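Local coordinates for glutamic acid/alanine-rich protein (Trypanosoma congolense, PDB 2Y44), which probably contributes to the protein layer on the parasite cell surface, this chain being its elongated, all-helical ectodomain, at residues Ala27-Ser32 and Asp168-Ala173; Ala33-Glu38 and Glu175-Ala180; Arg42-Val47 and Glu62-Ala67; Lys83-Leu88 and Lys164-Asp169. All coordinates share one frame; numbering follows the deposited sequence.

Contact 1 of 4, residues Ala27-Ser32 and Asp168-Ala173; sequences AAVVSS and DDVRTA
Val29 and Val170 mark the closest point of two helical segments, Ala27-Ser32 and Asp168-Ala173, that run in nearly the same direction, their axes 8.8 Å apart and inclined by 12°. Val29 divides its work between two branches. CG1, trans to the backbone N (chi1 165°), reaches up the partner helix to Ala173 CB at 3.8 Å. CG2 instead settles against the backbone, 3.8 Å from Asp169 O, and also meets Val170 CG2. The same methyl, Val170 CG2, is also touched by Ala28 CB, 4.3 Å away, so one branch of Val170 serves two residues a step apart on the opposing helix. One turn further along, Ser32 presses its CB, rather than its hydroxyl, onto Ala173 O at 3.4 Å. The hydroxyl has other partners: Ser32 OG is hydrogen-bonded to a water at 2.7 Å and also to Lys177 NZ. The water in turn donates to Val170 O at 2.9 Å, bridging the two helices. Val29 also touches Val77 and Val78 of helix 57-107. The pair thus illustrates how a helix interface can divide its chemistry: Val29 carries the apolar packing against the third helix, Ala28 and Val170 form the outer margin of the pair, and the polar groups at this buried interface are satisfied through Ser32 OG, Lys177 NZ and the bridging water.

Contact 2 of 4, residues Ala33-Glu38 and Glu175-Ala180; sequences AREASE and EAKYEA. Unlike the reference sequence in segment 175-180: Tyr178 (reference Ser).
Lys177 and Glu35 pass over each other at a slant where the segments Ala33-Glu38 and Glu175-Ala180 run alongside at 17°, their axes 8.3 Å apart. Traced outward, the lysine first meets alanine: its CB sits 4.4 Å from Ala36 CB. CG comes next, with Glu35 CB as its neighbour at 3.9 Å. CD makes the densest set of contacts, touching the CB and carboxylate carbon of Glu35 and coming 3.4 Å from OE1. A bend at chi3 (74°) then turns the chain, and NZ ends 4.0 Å from Glu35 OE2. That separation is beyond a salt bridge, though the opposite charges may attract one another weakly; the hydrogen-bonding partner of NZ is Ser32 OG. Beneath this polar lid the backbones come close, with Ala36 CB against Ala180 CB at 3.9 Å and against Lys177 CA. The inner side is closed by helix 57-107, where Ala74 touches both Ala33 and Ala176. Small residues thus allow close parallel packing of two members of a three-helix bundle: Ala33-Glu38 lies at the start of a predicted coiled coil, and Glu175-Ala180 belongs to helix 149-183.

Contact 3 of 4, residues Arg42-Val47 and Glu62-Ala67; sequences RAEKAV and EAAARA
Ala43 and Ala64 are the residues of closest backbone approach, their CA atoms 4.8 Å apart, between Arg42-Val47 and Glu62-Ala67, whose axes are 8.4 Å apart and cross at -158°. The segments belong to an antiparallel helical hairpin of helices 18-53 and 57-107. Apolar contacts come first. Ala43 CB points into the partner helix and lies 3.7 Å from Ala64 CA, while Ala67 CB touches the same methyl at 3.9 Å. Ala64 CB is in turn met by Val47 CG2 at 3.5 Å, the branch that lies trans to the carbonyl carbon of its own residue. Outside the two segments, Val47 continues onto Ala60 and Thr61, toward the turn that joins the helices, and Ala183 of helix 149-183 touches Ala67.

A polar side chain supplies the second kind of contact. Glu44 folds at chi2 (-70°) and lays its carboxylate against the partner: OE1 is 3.7 Å from Ala64 CB, and OE2 is 3.6 Å from Ala64 O. If the glutamate is ionised, both oxygens of that last pair are acceptors and their approach adds no bond; the carboxylate's packing is against Ala64 CB.

With methyls as its centre, the interface relies on small residues to bring two backbones close. Its cohesion is therefore probably dispersive and hydrophobic, with the partly exposed Glu44 lying along the edge of the alanine contact.

Contact 4 of 4, residues Lys83-Leu88 and Lys164-Asp169; sequences KHAADL and KSLEDD
His84 and Leu166 are the residues whose backbones come nearest where the segments Lys83-Leu88 and Lys164-Asp169 run antiparallel, with 162° between their directions and 9.5 Å between their axes. That spacing leaves room for larger side chains. His84 leaves its backbone with CG trans to the carbonyl carbon, which carries the imidazole across to the other helix. Its ND1 donates a hydrogen bond to Asp169 OD2, 2.6 Å long and nearly straight at 167°. The N-H points at the syn lone pair of Asp169 OD2, and the carboxylate lies 9° from the ring plane, so donor and acceptor groups are almost coplanar, which should restrain the rotation of the ring. Ser165 adds a CH-pi contact from above: its CB sits over one face of the imidazole, 4.2 Å from the centroid and displaced toward the rim. A buried carboxylate bonded in this way would tend to favour a positively charged histidine, although the bond itself needs only the proton on ND1.

Leu166 fills the layer below. Its CD2 rests 3.8 Å from His84 CB and equally near Ala85 N, and it also reaches Ala85 CB at 4.1 Å. The other branch, CD1, meets Leu88 CD2 at 3.8 Å, the two leucines slanting past one another.

This apolar layer faces helix 18-53, whose Ser22 touches Ala85, Leu88 and Leu166 and whose Val26 adds to the cover over Ala85. The contact therefore spans helices 57-107 and 149-183, with the third helix of the bundle closing one side.

How the contacts relate
Helix 18-53 brings three segments in succession, and the chain then turns back. Contact 3 closes first, a short hairpin loop between helices 18-53 and 57-107 at one end of the bundle. Further along helix 57-107 contact 4 opens, after contact 3 has closed, and is completed on helix 149-183. Contacts 1 and 2 both join helix 18-53 to that last helix; their segments alternate, so the two loops cross, and contact 3 nests inside each. Contact 4 is nested inside contact 2 and ends on the same stretch as contact 1, sharing Asp168 and Asp169. Together the four contacts tie all three pairs of long helices into one bundle.

Contact 1 of 4, residues Ala27-Ser32 and Asp168-Ala173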
loop_
_atom_site.group_PDB
_atom_site.type_symbol
_atom_site.label_atom_id
_atom_site.label_comp_id
_atom_site.label_asym_id
_atom_site.label_seq_id
_atom_site.Cartn_x
_atom_site.Cartn_y
_atom_site.Cartn_z
ATOM N N ALA A 27 1.220 0.661 8.572
ATOM C CA ALA A 27 1.566 1.562 9.676
ATOM C C ALA A 27 0.642 2.787 9.641
ATOM O O ALA A 27 0.193 3.242 10.712
ATOM C CB ALA A 27 3.033 2.009 9.568
ATOM N N ALA A 28 0.354 3.284 8.437
ATOM C CA ALA A 28 -0.605 4.394 8.284
ATOM C C ALA A 28 -1.996 4.028 8.823
ATOM O O ALA A 28 -2.641 4.869 9.457
ATOM C CB ALA A 28 -0.707 4.842 6.865
ATOM N N VAL A 29 -2.494 2.835 8.473
ATOM C CA VAL A 29 -3.837 2.401 8.887
ATOM C C VAL A 29 -3.880 2.221 10.418
ATOM O O VAL A 29 -4.847 2.603 11.096
ATOM C CB VAL A 29 -4.224 1.088 8.184
ATOM C CG1 VAL A 29 -5.429 0.431 8.854
ATOM C CG2 VAL A 29 -4.504 1.361 6.707
ATOM N N VAL A 30 -2.837 1.604 10.946
ATOM C CA VAL A 30 -2.707 1.429 12.397
ATOM C C VAL A 30 -2.718 2.776 13.109
ATOM O O VAL A 30 -3.377 2.901 14.151
ATOM C CB VAL A 30 -1.432 0.616 12.767
ATOM C CG1 VAL A 30 -1.059 0.780 14.268
ATOM C CG2 VAL A 30 -1.632 -0.840 12.410
ATOM N N SER A 31 -1.987 3.766 12.587
ATOM C CA SER A 31 -1.993 5.104 13.232
ATOM C C SER A 31 -3.402 5.715 13.156
ATOM O O SER A 31 -3.879 6.332 14.125
ATOM C CB SER A 31 -0.966 6.039 12.612
ATOM O OG SER A 31 -1.019 7.332 13.204
ATOM N N SER A 32 -4.038 5.602 12.001
ATOM C CA SER A 32 -5.410 6.098 11.870
ATOM C C SER A 32 -6.349 5.466 12.882
ATOM O O SER A 32 -7.190 6.162 13.465
ATOM C CB SER A 32 -5.981 5.891 10.457
ATOM O OG SER A 32 -5.319 6.715 9.519
ATOM N N ASP A 168 -6.524 1.867 -0.972
ATOM C CA ASP A 168 -7.925 2.055 -0.539
ATOM C C ASP A 168 -8.012 1.863 0.964
ATOM O O ASP A 168 -8.683 2.610 1.666
ATOM C CB ASP A 168 -8.874 1.080 -1.212
ATOM C CG ASP A 168 -10.341 1.413 -0.940
ATOM O OD1 ASP A 168 -10.770 2.550 -1.250
ATOM O OD2 ASP A 168 -11.045 0.566 -0.358
ATOM N N ASP A 169 -7.299 0.872 1.480
ATOM C CA ASP A 169 -7.270 0.695 2.931
ATOM C C ASP A 169 -6.822 1.980 3.664
ATOM O O ASP A 169 -7.485 2.411 4.632
ATOM C CB ASP A 169 -6.293 -0.415 3.290
ATOM C CG ASP A 169 -6.751 -1.763 2.872
ATOM O OD1 ASP A 169 -7.965 -1.970 2.645
ATOM O OD2 ASP A 169 -5.872 -2.629 2.875
ATOM N N VAL A 170 -5.723 2.589 3.208
ATOM C CA VAL A 170 -5.226 3.843 3.769
ATOM C C VAL A 170 -6.311 4.938 3.761
ATOM O O VAL A 170 -6.647 5.480 4.822
ATOM C CB VAL A 170 -3.909 4.318 3.085
ATOM C CG1 VAL A 170 -3.530 5.735 3.508
ATOM C CG2 VAL A 170 -2.757 3.309 3.426
ATOM N N ARG A 171 -6.955 5.129 2.607
ATOM C CA ARG A 171 -8.035 6.101 2.516
ATOM C C ARG A 171 -9.189 5.794 3.495
ATOM O O ARG A 171 -9.737 6.716 4.148
ATOM C CB ARG A 171 -8.566 6.190 1.070
ATOM C CG ARG A 171 -7.564 6.862 0.110
ATOM C CD ARG A 171 -8.203 7.146 -1.266
ATOM N NE ARG A 171 -8.855 5.982 -1.848
ATOM C CZ ARG A 171 -8.279 5.106 -2.671
ATOM N NH1 ARG A 171 -7.008 5.255 -3.059
ATOM N NH2 ARG A 171 -9.007 4.093 -3.141
ATOM N N THR A 172 -9.649 4.548 3.473
ATOM C CA THR A 172 -10.791 4.116 4.283
ATOM C C THR A 172 -10.541 4.316 5.785
ATOM O O THR A 172 -11.390 4.878 6.498
ATOM C CB THR A 172 -11.102 2.651 3.972
ATOM O OG1 THR A 172 -11.459 2.557 2.585
ATOM C CG2 THR A 172 -12.235 2.114 4.825
ATOM N N ALA A 173 -9.329 4.007 6.219
ATOM C CA ALA A 173 -8.991 4.206 7.616
ATOM C C ALA A 173 -8.801 5.689 7.960
ATOM O O ALA A 173 -9.131 6.120 9.082
ATOM C CB ALA A 173 -7.765 3.341 8.003
HETATM O O HOH W 1 -4.786 5.897 7.028
#

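Contact 2 of 4, residues Ala33-Glu38 and Glu175-Ala180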
loop_
_atom_site.group_PDB
_atom_site.type_symbol
_atom_site.label_atom_id
_atom_site.label_comp_id
_atom_site.label_asym_id
_atom_site.label_seq_id
_atom_site.Cartn_x
_atom_site.Cartn_y
_atom_site.Cartn_z
ATOM N N ALA A 33 -6.282 4.140 13.032
ATOM C CA ALA A 33 -7.222 3.453 13.981
ATOM C C ALA A 33 -6.925 3.828 15.430
ATOM O O ALA A 33 -7.853 3.989 16.233
ATOM C CB ALA A 33 -7.149 1.933 13.825
ATOM N N ARG A 34 -5.647 4.076 15.716
ATOM C CA ARG A 34 -5.244 4.540 17.041
ATOM C C ARG A 34 -5.847 5.905 17.312
ATOM O O ARG A 34 -6.401 6.127 18.374
ATOM C CB ARG A 34 -3.704 4.569 17.200
ATOM C CG ARG A 34 -3.224 5.324 18.452
ATOM C CD ARG A 34 -1.754 5.736 18.302
ATOM N NE ARG A 34 -1.635 6.918 17.448
ATOM C CZ ARG A 34 -0.638 7.152 16.601
ATOM N NH1 ARG A 34 0.386 6.309 16.507
ATOM N NH2 ARG A 34 -0.651 8.260 15.871
ATOM N N GLU A 35 -5.727 6.819 16.359
ATOM C CA GLU A 35 -6.293 8.132 16.536
ATOM C C GLU A 35 -7.806 8.065 16.648
ATOM O O GLU A 35 -8.431 8.825 17.415
ATOM C CB GLU A 35 -5.889 9.048 15.406
ATOM C CG GLU A 35 -4.375 9.310 15.387
ATOM C CD GLU A 35 -3.984 10.259 14.283
ATOM O OE1 GLU A 35 -4.551 11.364 14.250
ATOM O OE2 GLU A 35 -3.142 9.889 13.435
ATOM N N ALA A 36 -8.420 7.187 15.853
ATOM C CA ALA A 36 -9.866 7.094 15.907
ATOM C C ALA A 36 -10.325 6.596 17.280
ATOM O O ALA A 36 -11.351 7.026 17.826
ATOM C CB ALA A 36 -10.372 6.159 14.824
ATOM N N SER A 37 -9.588 5.633 17.802
ATOM C CA SER A 37 -9.897 5.080 19.098
ATOM C C SER A 37 -9.708 6.108 20.210
ATOM O O SER A 37 -10.473 6.108 21.184
ATOM C CB SER A 37 -9.038 3.836 19.372
ATOM O OG SER A 37 -9.432 2.809 18.493
ATOM N N GLU A 38 -8.685 6.944 20.063
ATOM C CA GLU A 38 -8.476 8.033 21.038
ATOM C C GLU A 38 -9.630 9.029 21.005
ATOM O O GLU A 38 -10.093 9.491 22.073
ATOM C CB GLU A 38 -7.149 8.729 20.792
ATOM C CG GLU A 38 -5.959 7.865 21.199
ATOM C CD GLU A 38 -4.653 8.363 20.596
ATOM O OE1 GLU A 38 -4.671 9.372 19.858
ATOM O OE2 GLU A 38 -3.617 7.709 20.816
ATOM N N GLU A 175 -10.473 8.100 6.496
ATOM C CA GLU A 175 -11.863 8.632 6.550
ATOM C C GLU A 175 -12.503 8.300 7.884
ATOM O O GLU A 175 -13.201 9.134 8.474
ATOM C CB GLU A 175 -12.718 8.102 5.398
ATOM C CG GLU A 175 -14.253 8.344 5.557
ATOM C CD GLU A 175 -14.660 9.818 5.461
ATOM O OE1 GLU A 175 -13.818 10.689 5.099
ATOM O OE2 GLU A 175 -15.855 10.108 5.743
ATOM N N ALA A 176 -12.203 7.117 8.398
ATOM C CA ALA A 176 -12.772 6.684 9.657
ATOM C C ALA A 176 -12.223 7.537 10.805
ATOM O O ALA A 176 -12.980 7.975 11.650
ATOM C CB ALA A 176 -12.485 5.192 9.899
ATOM N N LYS A 177 -10.906 7.704 10.863
ATOM C CA LYS A 177 -10.293 8.692 11.798
ATOM C C LYS A 177 -10.893 10.093 11.697
ATOM O O LYS A 177 -11.233 10.700 12.725
ATOM C CB LYS A 177 -8.772 8.734 11.649
ATOM C CG LYS A 177 -8.074 9.965 12.250
ATOM C CD LYS A 177 -6.592 9.943 11.883
ATOM C CE LYS A 177 -6.339 10.305 10.407
ATOM N NZ LYS A 177 -5.069 9.692 9.895
ATOM N N TYR A 178 -11.094 10.582 10.466
ATOM C CA TYR A 178 -11.638 11.914 10.266
ATOM C C TYR A 178 -13.079 12.036 10.815
ATOM O O TYR A 178 -13.411 12.993 11.512
ATOM C CB TYR A 178 -11.568 12.267 8.781
ATOM C CG TYR A 178 -12.061 13.662 8.458
ATOM C CD1 TYR A 178 -11.304 14.784 8.803
ATOM C CD2 TYR A 178 -13.322 13.859 7.904
ATOM C CE1 TYR A 178 -11.763 16.067 8.520
ATOM C CE2 TYR A 178 -13.773 15.134 7.577
ATOM C CZ TYR A 178 -13.002 16.226 7.907
ATOM O OH TYR A 178 -13.490 17.500 7.655
ATOM N N GLU A 179 -13.922 11.054 10.540
ATOM C CA GLU A 179 -15.268 11.064 11.142
ATOM C C GLU A 179 -15.251 10.955 12.662
ATOM O O GLU A 179 -16.059 11.618 13.350
ATOM C CB GLU A 179 -16.096 9.924 10.597
ATOM C CG GLU A 179 -16.555 10.114 9.155
ATOM C CD GLU A 179 -17.587 9.070 8.783
ATOM O OE1 GLU A 179 -18.794 9.255 9.090
ATOM O OE2 GLU A 179 -17.170 8.031 8.252
ATOM N N ALA A 180 -14.316 10.155 13.192
ATOM C CA ALA A 180 -14.242 9.942 14.658
ATOM C C ALA A 180 -13.915 11.261 15.347
ATOM O O ALA A 180 -14.590 11.678 16.301
ATOM C CB ALA A 180 -13.179 8.905 14.996
#

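Contact 3 of 4, residues Arg42-Val47 and Glu62-Ala67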
loop_
_atom_site.group_PDB
_atom_site.type_symbol
_atom_site.label_atom_id
_atom_site.label_comp_id
_atom_site.label_asym_id
_atom_site.label_seq_id
_atom_site.Cartn_x
_atom_site.Cartn_y
_atom_site.Cartn_z
ATOM N N ARG A 42 -12.268 9.938 24.075
ATOM C CA ARG A 42 -12.610 11.301 24.471
ATOM C C ARG A 42 -14.130 11.498 24.513
ATOM O O ARG A 42 -14.658 12.081 25.465
ATOM C CB ARG A 42 -11.905 12.367 23.611
ATOM C CG ARG A 42 -10.381 12.488 23.912
ATOM C CD ARG A 42 -9.761 13.721 23.216
ATOM N NE ARG A 42 -9.876 13.647 21.764
ATOM C CZ ARG A 42 -9.026 12.986 20.974
ATOM N NH1 ARG A 42 -7.940 12.426 21.476
ATOM N NH2 ARG A 42 -9.207 12.995 19.666
ATOM N N ALA A 43 -14.824 10.976 23.508
ATOM C CA ALA A 43 -16.258 11.168 23.392
ATOM C C ALA A 43 -16.962 10.364 24.502
ATOM O O ALA A 43 -17.971 10.797 25.036
ATOM C CB ALA A 43 -16.767 10.709 21.947
ATOM N N GLU A 44 -16.418 9.187 24.861
ATOM C CA GLU A 44 -17.067 8.339 25.892
ATOM C C GLU A 44 -16.884 8.939 27.299
ATOM O O GLU A 44 -17.814 8.947 28.099
ATOM C CB GLU A 44 -16.551 6.887 25.858
ATOM C CG GLU A 44 -16.736 6.159 24.485
ATOM C CD GLU A 44 -18.171 5.816 24.122
ATOM O OE1 GLU A 44 -19.041 5.973 24.973
ATOM O OE2 GLU A 44 -18.437 5.412 22.955
ATOM N N LYS A 45 -15.723 9.536 27.537
ATOM C CA LYS A 45 -15.501 10.335 28.751
ATOM C C LYS A 45 -16.442 11.528 28.824
ATOM O O LYS A 45 -17.028 11.803 29.890
ATOM C CB LYS A 45 -14.038 10.789 28.831
ATOM C CG LYS A 45 -13.120 9.624 29.098
ATOM C CD LYS A 45 -11.649 10.088 29.178
ATOM C CE LYS A 45 -11.463 11.459 29.822
ATOM N NZ LYS A 45 -9.967 11.676 30.053
ATOM N N ALA A 46 -16.648 12.180 27.683
ATOM C CA ALA A 46 -17.563 13.325 27.613
ATOM C C ALA A 46 -18.997 12.906 28.004
ATOM O O ALA A 46 -19.702 13.667 28.681
ATOM C CB ALA A 46 -17.518 13.969 26.227
ATOM N N VAL A 47 -19.414 11.708 27.618
ATOM C CA VAL A 47 -20.721 11.161 28.033
ATOM C C VAL A 47 -20.825 11.001 29.545
ATOM O O VAL A 47 -21.800 11.409 30.162
ATOM C CB VAL A 47 -21.024 9.773 27.402
ATOM C CG1 VAL A 47 -22.252 9.166 28.092
ATOM C CG2 VAL A 47 -21.213 9.912 25.894
ATOM N N GLU A 62 -24.999 10.785 21.564
ATOM C CA GLU A 62 -25.144 10.641 20.118
ATOM C C GLU A 62 -23.798 10.837 19.462
ATOM O O GLU A 62 -23.408 10.080 18.570
ATOM C CB GLU A 62 -26.164 11.674 19.620
ATOM C CG GLU A 62 -27.528 11.365 20.195
ATOM C CD GLU A 62 -28.395 12.577 20.402
ATOM O OE1 GLU A 62 -28.094 13.648 19.827
ATOM O OE2 GLU A 62 -29.381 12.440 21.168
ATOM N N ALA A 63 -23.028 11.782 19.985
ATOM C CA ALA A 63 -21.717 12.030 19.434
ATOM C C ALA A 63 -20.800 10.831 19.693
ATOM O O ALA A 63 -20.062 10.437 18.806
ATOM C CB ALA A 63 -21.121 13.329 19.992
ATOM N N ALA A 64 -20.854 10.265 20.901
ATOM C CA ALA A 64 -20.018 9.102 21.232
ATOM C C ALA A 64 -20.341 7.871 20.388
ATOM O O ALA A 64 -19.446 7.137 19.953
ATOM C CB ALA A 64 -20.064 8.791 22.733
ATOM N N ALA A 65 -21.623 7.670 20.116
ATOM C CA ALA A 65 -22.035 6.574 19.254
ATOM C C ALA A 65 -21.385 6.720 17.876
ATOM O O ALA A 65 -20.902 5.733 17.302
ATOM C CB ALA A 65 -23.575 6.562 19.124
ATOM N N ARG A 66 -21.402 7.924 17.319
ATOM C CA ARG A 66 -20.738 8.166 16.022
ATOM C C ARG A 66 -19.248 7.926 16.061
ATOM O O ARG A 66 -18.683 7.306 15.153
ATOM C CB ARG A 66 -20.981 9.580 15.556
ATOM C CG ARG A 66 -22.368 9.776 15.069
ATOM C CD ARG A 66 -22.432 11.014 14.214
ATOM N NE ARG A 66 -23.650 10.985 13.426
ATOM C CZ ARG A 66 -23.728 10.558 12.166
ATOM N NH1 ARG A 66 -22.648 10.182 11.497
ATOM N NH2 ARG A 66 -24.900 10.554 11.556
ATOM N N ALA A 67 -18.615 8.391 17.130
ATOM C CA ALA A 67 -17.161 8.262 17.246
ATOM C C ALA A 67 -16.785 6.811 17.409
ATOM O O ALA A 67 -15.789 6.383 16.855
ATOM C CB ALA A 67 -16.641 9.059 18.452
#

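Contact 4 of 4, residues Lys83-Leu88 and Lys164-Asp169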
loop_
_atom_site.group_PDB
_atom_site.type_symbol
_atom_site.label_atom_id
_atom_site.label_comp_id
_atom_site.label_asym_id
_atom_site.label_seq_id
_atom_site.Cartn_x
_atom_site.Cartn_y
_atom_site.Cartn_z
ATOM N N LYS A 83 -3.780 -8.163 5.998
ATOM C CA LYS A 83 -4.018 -9.279 5.075
ATOM C C LYS A 83 -3.601 -8.866 3.674
ATOM O O LYS A 83 -2.935 -9.616 2.965
ATOM C CB LYS A 83 -5.486 -9.664 5.084
ATOM C CG LYS A 83 -5.946 -10.376 6.369
ATOM C CD LYS A 83 -7.474 -10.533 6.364
ATOM C CE LYS A 83 -7.999 -11.180 7.654
ATOM N NZ LYS A 83 -9.524 -11.281 7.606
ATOM N N HIS A 84 -4.031 -7.682 3.252
ATOM C CA HIS A 84 -3.659 -7.175 1.926
ATOM C C HIS A 84 -2.156 -7.035 1.758
ATOM O O HIS A 84 -1.615 -7.371 0.730
ATOM C CB HIS A 84 -4.345 -5.856 1.650
ATOM C CG HIS A 84 -5.837 -5.958 1.619
ATOM N ND1 HIS A 84 -6.665 -4.886 1.874
ATOM C CD2 HIS A 84 -6.648 -7.009 1.369
ATOM C CE1 HIS A 84 -7.922 -5.262 1.726
ATOM N NE2 HIS A 84 -7.940 -6.557 1.459
ATOM N N ALA A 85 -1.484 -6.620 2.815
ATOM C CA ALA A 85 -0.040 -6.443 2.758
ATOM C C ALA A 85 0.656 -7.803 2.623
ATOM O O ALA A 85 1.594 -7.942 1.815
ATOM C CB ALA A 85 0.420 -5.727 4.021
ATOM N N ALA A 86 0.235 -8.768 3.439
ATOM C CA ALA A 86 0.895 -10.101 3.428
ATOM C C ALA A 86 0.561 -10.828 2.100
ATOM O O ALA A 86 1.409 -11.559 1.561
ATOM C CB ALA A 86 0.489 -10.913 4.601
ATOM N N ASP A 87 -0.651 -10.641 1.586
ATOM C CA ASP A 87 -0.997 -11.237 0.283
ATOM C C ASP A 87 -0.073 -10.663 -0.801
ATOM O O ASP A 87 0.448 -11.380 -1.670
ATOM C CB ASP A 87 -2.445 -10.914 -0.126
ATOM C CG ASP A 87 -3.508 -11.660 0.686
ATOM O OD1 ASP A 87 -3.205 -12.599 1.446
ATOM O OD2 ASP A 87 -4.690 -11.286 0.538
ATOM N N LEU A 88 0.100 -9.346 -0.792
ATOM C CA LEU A 88 0.864 -8.720 -1.866
ATOM C C LEU A 88 2.364 -9.084 -1.789
ATOM O O LEU A 88 3.002 -9.408 -2.796
ATOM C CB LEU A 88 0.700 -7.194 -1.802
ATOM C CG LEU A 88 1.579 -6.399 -2.751
ATOM C CD1 LEU A 88 1.239 -6.754 -4.219
ATOM C CD2 LEU A 88 1.389 -4.890 -2.528
ATOM N N LYS A 164 -3.427 -1.146 -5.097
ATOM C CA LYS A 164 -4.668 -0.355 -5.023
ATOM C C LYS A 164 -5.492 -0.698 -3.759
ATOM O O LYS A 164 -6.126 0.195 -3.150
ATOM C CB LYS A 164 -5.546 -0.586 -6.262
ATOM C CG LYS A 164 -5.057 0.171 -7.486
ATOM C CD LYS A 164 -5.982 -0.073 -8.650
ATOM C CE LYS A 164 -5.672 0.884 -9.799
ATOM N NZ LYS A 164 -6.399 0.518 -11.049
ATOM N N SER A 165 -5.525 -1.979 -3.405
ATOM C CA SER A 165 -6.260 -2.417 -2.187
ATOM C C SER A 165 -5.676 -1.721 -0.992
ATOM O O SER A 165 -6.421 -1.260 -0.128
ATOM C CB SER A 165 -6.221 -3.927 -1.962
ATOM O OG SER A 165 -7.023 -4.604 -2.906
ATOM N N LEU A 166 -4.335 -1.707 -0.893
ATOM C CA LEU A 166 -3.713 -1.108 0.305
ATOM C C LEU A 166 -3.919 0.403 0.294
ATOM O O LEU A 166 -4.146 1.021 1.340
ATOM C CB LEU A 166 -2.204 -1.393 0.322
ATOM C CG LEU A 166 -1.898 -2.805 0.778
ATOM C CD1 LEU A 166 -0.480 -3.203 0.335
ATOM C CD2 LEU A 166 -2.084 -2.898 2.326
ATOM N N GLU A 167 -3.916 0.995 -0.902
ATOM C CA GLU A 167 -4.165 2.445 -1.034
ATOM C C GLU A 167 -5.592 2.748 -0.617
ATOM O O GLU A 167 -5.830 3.732 0.076
ATOM C CB GLU A 167 -3.900 2.944 -2.467
ATOM C CG GLU A 167 -2.412 3.037 -2.804
ATOM C CD GLU A 167 -2.146 3.020 -4.307
ATOM O OE1 GLU A 167 -3.113 2.902 -5.098
ATOM O OE2 GLU A 167 -0.955 3.112 -4.680
ATOM N N ASP A 168 -6.524 1.867 -0.972
ATOM C CA ASP A 168 -7.925 2.055 -0.539
ATOM C C ASP A 168 -8.012 1.863 0.964
ATOM O O ASP A 168 -8.683 2.610 1.666
ATOM C CB ASP A 168 -8.874 1.080 -1.212
ATOM C CG ASP A 168 -10.341 1.413 -0.940
ATOM O OD1 ASP A 168 -10.770 2.550 -1.250
ATOM O OD2 ASP A 168 -11.045 0.566 -0.358
ATOM N N ASP A 169 -7.299 0.872 1.480
ATOM C CA ASP A 169 -7.270 0.695 2.931
ATOM C C ASP A 169 -6.822 1.980 3.664
ATOM O O ASP A 169 -7.485 2.411 4.632
ATOM C CB ASP A 169 -6.293 -0.415 3.290
ATOM C CG ASP A 169 -6.751 -1.763 2.872
ATOM O OD1 ASP A 169 -7.965 -1.970 2.645
ATOM O OD2 ASP A 169 -5.872 -2.629 2.875
#